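Local coordinates for D-mandelate dehydrogenase (Rhodotorula graminis, PDB 2W2K), which probably catalyses the NAD(P)-dependent interconversion of D-2-hydroxyacids such as D-mandelate and the corresponding 2-oxoacids, at residues B[37-41]-B[67-73]. Sequence-based numbering, arbitrary orientation.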
loop_
_atom_site.group_PDB
_atom_site.type_symbol
_atom_site.label_atom_id
_atom_site.label_comp_id
_atom_site.label_asym_id
_atom_site.label_seq_id
_atom_site.Cartn_x
_atom_site.Cartn_y
_atom_site.Cartn_z
ATOM N N HIS B 37 38.343 9.831 -4.457
ATOM C CA HIS B 37 38.850 8.460 -4.522
ATOM C C HIS B 37 40.372 8.390 -4.746
ATOM O O HIS B 37 41.092 7.621 -4.059
ATOM C CB HIS B 37 38.102 7.676 -5.614
ATOM C CG HIS B 37 38.808 6.430 -6.071
ATOM N ND1 HIS B 37 38.641 5.202 -5.459
ATOM C CD2 HIS B 37 39.679 6.224 -7.092
ATOM C CE1 HIS B 37 39.378 4.298 -6.084
ATOM N NE2 HIS B 37 40.030 4.896 -7.068
ATOM N N ASP B 38 40.867 9.152 -5.730
ATOM C CA ASP B 38 42.305 9.127 -6.039
ATOM C C ASP B 38 43.122 9.686 -4.857
ATOM O O ASP B 38 44.229 9.202 -4.574
ATOM C CB ASP B 38 42.629 9.892 -7.345
ATOM C CG ASP B 38 42.429 9.027 -8.626
ATOM O OD1 ASP B 38 42.416 7.765 -8.586
ATOM O OD2 ASP B 38 42.301 9.636 -9.700
ATOM N N GLY B 39 42.576 10.705 -4.193
ATOM C CA GLY B 39 43.193 11.294 -2.993
ATOM C C GLY B 39 43.284 10.327 -1.802
ATOM O O GLY B 39 44.265 10.376 -1.040
ATOM N N PHE B 40 42.277 9.452 -1.657
ATOM C CA PHE B 40 42.250 8.367 -0.621
ATOM C C PHE B 40 43.292 7.295 -0.915
ATOM O O PHE B 40 43.985 6.828 -0.006
ATOM C CB PHE B 40 40.837 7.740 -0.538
ATOM C CG PHE B 40 40.652 6.687 0.565
ATOM C CD1 PHE B 40 40.907 6.980 1.918
ATOM C CD2 PHE B 40 40.164 5.432 0.242
ATOM C CE1 PHE B 40 40.697 6.004 2.929
ATOM C CE2 PHE B 40 39.939 4.435 1.235
ATOM C CZ PHE B 40 40.217 4.725 2.577
ATOM N N LYS B 41 43.424 6.895 -2.186
ATOM C CA LYS B 41 44.479 5.928 -2.552
ATOM C C LYS B 41 45.859 6.486 -2.195
ATOM O O LYS B 41 46.742 5.742 -1.742
ATOM C CB LYS B 41 44.438 5.549 -4.049
ATOM C CG LYS B 41 43.224 4.711 -4.472
ATOM C CD LYS B 41 43.463 4.010 -5.855
ATOM C CE LYS B 41 43.835 5.028 -6.968
ATOM N NZ LYS B 41 44.082 4.366 -8.315
ATOM N N TYR B 67 34.745 5.332 -3.401
ATOM C CA TYR B 67 34.448 4.276 -4.383
ATOM C C TYR B 67 35.237 4.479 -5.714
ATOM O O TYR B 67 35.518 5.621 -6.095
ATOM C CB TYR B 67 32.950 4.204 -4.721
ATOM C CG TYR B 67 31.930 3.875 -3.629
ATOM C CD1 TYR B 67 32.305 3.433 -2.347
ATOM C CD2 TYR B 67 30.562 4.011 -3.901
ATOM C CE1 TYR B 67 31.310 3.143 -1.354
ATOM C CE2 TYR B 67 29.588 3.726 -2.944
ATOM C CZ TYR B 67 29.967 3.298 -1.672
ATOM O OH TYR B 67 28.975 3.035 -0.753
ATOM N N PRO B 68 35.585 3.379 -6.410
ATOM C CA PRO B 68 35.385 1.974 -6.028
ATOM C C PRO B 68 36.489 1.474 -5.093
ATOM O O PRO B 68 37.617 2.015 -5.108
ATOM C CB PRO B 68 35.479 1.234 -7.373
ATOM C CG PRO B 68 36.479 2.060 -8.170
ATOM C CD PRO B 68 36.218 3.497 -7.748
ATOM N N TRP B 69 36.153 0.465 -4.290
ATOM C CA TRP B 69 37.145 -0.344 -3.565
ATOM C C TRP B 69 37.659 -1.424 -4.538
ATOM O O TRP B 69 37.320 -2.614 -4.440
ATOM C CB TRP B 69 36.553 -0.901 -2.229
ATOM C CG TRP B 69 36.522 0.170 -1.127
ATOM C CD1 TRP B 69 35.761 1.331 -1.118
ATOM C CD2 TRP B 69 37.293 0.197 0.098
ATOM N NE1 TRP B 69 36.016 2.057 0.028
ATOM C CE2 TRP B 69 36.951 1.392 0.784
ATOM C CE3 TRP B 69 38.254 -0.655 0.665
ATOM C CZ2 TRP B 69 37.536 1.750 2.019
ATOM C CZ3 TRP B 69 38.824 -0.300 1.917
ATOM C CH2 TRP B 69 38.462 0.893 2.562
ATOM N N ASN B 70 38.459 -0.973 -5.510
ATOM C CA ASN B 70 39.055 -1.866 -6.513
ATOM C C ASN B 70 40.365 -2.513 -6.039
ATOM O O ASN B 70 40.863 -2.208 -4.940
ATOM C CB ASN B 70 39.235 -1.147 -7.892
ATOM C CG ASN B 70 40.121 0.111 -7.832
ATOM O OD1 ASN B 70 40.763 0.416 -6.824
ATOM N ND2 ASN B 70 40.169 0.842 -8.945
ATOM N N ALA B 71 40.921 -3.401 -6.865
ATOM C CA ALA B 71 42.220 -4.042 -6.577
ATOM C C ALA B 71 43.364 -3.048 -6.264
ATOM O O ALA B 71 44.170 -3.305 -5.342
ATOM C CB ALA B 71 42.623 -4.972 -7.732
ATOM N N ASP B 72 43.461 -1.950 -7.031
ATOM C CA ASP B 72 44.535 -0.948 -6.816
ATOM C C ASP B 72 44.440 -0.255 -5.443
ATOM O O ASP B 72 45.450 -0.109 -4.762
ATOM C CB ASP B 72 44.611 0.110 -7.935
ATOM C CG ASP B 72 45.901 0.969 -7.855
ATOM O OD1 ASP B 72 47.022 0.409 -7.926
ATOM O OD2 ASP B 72 45.806 2.200 -7.712
ATOM N N LEU B 73 43.233 0.191 -5.071
ATOM C CA LEU B 73 42.989 0.769 -3.729
ATOM C C LEU B 73 43.348 -0.236 -2.610
ATOM O O LEU B 73 44.088 0.099 -1.653
ATOM C CB LEU B 73 41.519 1.244 -3.627
ATOM C CG LEU B 73 41.048 1.961 -2.338
ATOM C CD1 LEU B 73 39.877 2.864 -2.592
ATOM C CD2 LEU B 73 40.695 0.934 -1.231
#
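Two short helices in one helical layer of the parallel α/β domain that holds strands 5-8 and 54-57 meet here: H37, F40 and K41 of helix 37-45 pack on loop 67-70 and the N-capped start of helix 71-74. The H37 ring lies against P68, whose CD makes a CH-pi contact over one face, 3.9 Å from the ring centroid. A flat imidazole suits this place because it offers that face to the cis-proline while ND1 hydrogen-bonds to the backbone O of S66. CG of F40 stands anti to the backbone N (chi1 -176°), which directs the ring toward W69 and L73. Its CE2 comes within 3.7 Å of W69 CZ2, the ring planes inclined at 55°, and L73 CD1 sits at its edge, 3.8 Å from CD2. L73 CD2 in turn lies over a face of the W69 ring, and S66 OG takes up the indole NE1, so the polar atom of this buried side chain is satisfied. K41 is long enough to pass CG and CD across L73 before turning at chi3 to bring NZ 2.8 Å from D72 OD2, a salt bridge met on the anti side of the carboxylate; D38 OD1 is a longer second partner. A methionine in its place would probably leave D38 and D72 without the positive charge between them. N70 OD1 accepts from L73 N at 3.0 Å, nearly straight at 166°, a side-chain N-cap typical of the first turn of a helix.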